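PDB 4CIH: listeria nuclear targeted protein A from Listeria monocytogenes, which enters the host nucleus and relieves repression of interferon-stimulated genes by blocking recruitment of the chromatin repressor BAHD1. Local coordinates for residues E80-I85 and T134-L139. The protein carries 2 engineered substitutions. Sequence-based numbering, arbitrary orientation.
Sequences EAFKKI and TALNNL
In the four-helical up-and-down bundle of LntA, Phe82 on helix 77-103 packs against Ala135, Leu136 and Leu139 on helix 121-139, a compact case of antiparallel helix packing in which the contacts between these segments are all apolar. The two short segments run at 152° to each other, with axes 9.4 Å apart at closest approach, and no hydrogen bond passes between them. Phe82 and Ala135 are the nearest residues across the segments, Ala135 CB lying 4.1 Å from Phe82 CA; the small side chain is consistent with this approach, and its methyl also sits at the edge of the Phe82 ring, close to its plane. Ile85, one turn after Phe82, meets the same methyl, its CG2 lying 4.2 Å from Ala135 CB. Leu139, one turn after Ala135, takes a face of the ring instead: its CD1 stands 3.8 Å from the Phe82 ring centroid and 16° off the normal, a CH-pi contact in which the two side chains cross at about a right angle. Phe82 reaches this place because its CG is anti to the backbone N (chi1 159°), which carries the ring into the interface. Leu136 approaches obliquely and more loosely, CD2 lying 4.4 Å from Phe82 CE1. The buried ring is further enclosed by Ile12 of helix 8-34 and Ile69 of helix 67-70, while Leu136 rests on Leu16 of helix 8-34, so both helices pack on that helix as well. A ring with a leucine methyl over one face and an alanine methyl near its edge is typical of the apolar packing between antiparallel helices in a four-helical up-and-down bundle.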
loop_
_atom_site.group_PDB
_atom_site.type_symbol
_atom_site.label_atom_id
_atom_site.label_comp_id
_atom_site.label_asym_id
_atom_site.label_seq_id
_atom_site.Cartn_x
_atom_site.Cartn_y
_atom_site.Cartn_z
ATOM N N GLU A 80 15.360 -7.144 -4.858
ATOM C CA GLU A 80 14.797 -7.674 -3.622
ATOM C C GLU A 80 14.610 -6.538 -2.659
ATOM O O GLU A 80 13.612 -6.505 -1.932
ATOM C CB GLU A 80 15.691 -8.713 -2.916
ATOM C CG GLU A 80 15.766 -8.529 -1.379
ATOM C CD GLU A 80 14.655 -9.251 -0.583
ATOM O OE1 GLU A 80 13.588 -9.525 -1.142
ATOM O OE2 GLU A 80 14.825 -9.571 0.613
ATOM N N ALA A 81 15.613 -5.669 -2.606
ATOM C CA ALA A 81 15.604 -4.482 -1.770
ATOM C C ALA A 81 14.260 -3.820 -1.909
ATOM O O ALA A 81 13.586 -3.591 -0.901
ATOM C CB ALA A 81 16.716 -3.534 -2.195
ATOM N N PHE A 82 13.855 -3.589 -3.162
ATOM C CA PHE A 82 12.567 -2.983 -3.537
ATOM C C PHE A 82 11.353 -3.776 -3.077
ATOM O O PHE A 82 10.358 -3.216 -2.598
ATOM C CB PHE A 82 12.506 -2.793 -5.071
ATOM C CG PHE A 82 11.113 -2.674 -5.605
ATOM C CD1 PHE A 82 10.360 -1.527 -5.344
ATOM C CD2 PHE A 82 10.542 -3.704 -6.361
ATOM C CE1 PHE A 82 9.059 -1.415 -5.789
ATOM C CE2 PHE A 82 9.259 -3.570 -6.839
ATOM C CZ PHE A 82 8.514 -2.439 -6.535
ATOM N N LYS A 83 11.407 -5.089 -3.281
ATOM C CA LYS A 83 10.317 -5.953 -2.846
ATOM C C LYS A 83 10.244 -5.842 -1.330
ATOM O O LYS A 83 9.150 -5.791 -0.756
ATOM C CB LYS A 83 10.556 -7.401 -3.331
ATOM C CG LYS A 83 9.745 -8.523 -2.663
ATOM C CD LYS A 83 10.396 -9.174 -1.455
ATOM C CE LYS A 83 9.590 -10.397 -0.964
ATOM N NZ LYS A 83 10.239 -11.724 -1.185
ATOM N N LYS A 84 11.412 -5.837 -0.684
ATOM C CA LYS A 84 11.530 -5.986 0.780
ATOM C C LYS A 84 10.894 -4.790 1.435
ATOM O O LYS A 84 10.158 -4.916 2.409
ATOM C CB LYS A 84 13.008 -6.084 1.184
ATOM C CG LYS A 84 13.248 -5.809 2.653
ATOM C CD LYS A 84 14.688 -6.122 3.034
ATOM C CE LYS A 84 14.979 -5.608 4.421
ATOM N NZ LYS A 84 16.133 -4.662 4.345
ATOM N N ILE A 85 11.189 -3.622 0.878
ATOM C CA ILE A 85 10.544 -2.397 1.289
ATOM C C ILE A 85 9.095 -2.401 0.815
ATOM O O ILE A 85 8.176 -2.301 1.636
ATOM C CB ILE A 85 11.296 -1.161 0.765
ATOM C CG1 ILE A 85 10.672 0.122 1.299
ATOM C CG2 ILE A 85 11.351 -1.139 -0.751
ATOM C CD1 ILE A 85 11.497 0.773 2.375
ATOM N N THR A 134 13.669 5.863 -3.294
ATOM C CA THR A 134 14.998 5.571 -3.826
ATOM C C THR A 134 14.922 4.284 -4.648
ATOM O O THR A 134 15.123 4.290 -5.873
ATOM C CB THR A 134 16.060 5.518 -2.715
ATOM O OG1 THR A 134 16.182 6.826 -2.146
ATOM C CG2 THR A 134 17.421 5.074 -3.263
ATOM N N ALA A 135 14.527 3.213 -3.981
ATOM C CA ALA A 135 14.330 1.891 -4.594
ATOM C C ALA A 135 13.687 1.894 -5.995
ATOM O O ALA A 135 13.982 1.026 -6.818
ATOM C CB ALA A 135 13.538 0.972 -3.634
ATOM N N LEU A 136 12.765 2.815 -6.248
ATOM C CA LEU A 136 12.180 2.929 -7.594
ATOM C C LEU A 136 13.169 3.661 -8.512
ATOM O O LEU A 136 13.485 3.222 -9.644
ATOM C CB LEU A 136 10.839 3.679 -7.523
ATOM C CG LEU A 136 9.538 3.022 -7.017
ATOM C CD1 LEU A 136 8.658 4.055 -6.340
ATOM C CD2 LEU A 136 8.727 2.329 -8.109
ATOM N N ASN A 137 13.693 4.774 -8.003
ATOM C CA ASN A 137 14.738 5.525 -8.705
ATOM C C ASN A 137 15.901 4.602 -9.066
ATOM O O ASN A 137 16.538 4.757 -10.109
ATOM C CB ASN A 137 15.263 6.680 -7.827
ATOM C CG ASN A 137 14.426 7.931 -7.942
ATOM O OD1 ASN A 137 13.523 8.022 -8.771
ATOM N ND2 ASN A 137 14.708 8.898 -7.100
ATOM N N ASN A 138 16.192 3.649 -8.182
ATOM C CA ASN A 138 17.335 2.772 -8.422
ATOM C C ASN A 138 16.974 1.733 -9.484
ATOM O O ASN A 138 17.795 1.358 -10.332
ATOM C CB ASN A 138 17.935 2.216 -7.110
ATOM C CG ASN A 138 18.664 3.294 -6.303
ATOM O OD1 ASN A 138 18.695 4.456 -6.709
ATOM N ND2 ASN A 138 19.256 2.920 -5.166
ATOM N N LEU A 139 15.692 1.375 -9.486
ATOM C CA LEU A 139 15.097 0.521 -10.491
ATOM C C LEU A 139 14.988 1.321 -11.797
ATOM O O LEU A 139 14.920 0.767 -12.910
ATOM C CB LEU A 139 13.702 0.090 -9.988
ATOM C CG LEU A 139 13.489 -1.007 -8.934
ATOM C CD1 LEU A 139 12.014 -1.344 -8.940
ATOM C CD2 LEU A 139 14.224 -2.299 -9.221
#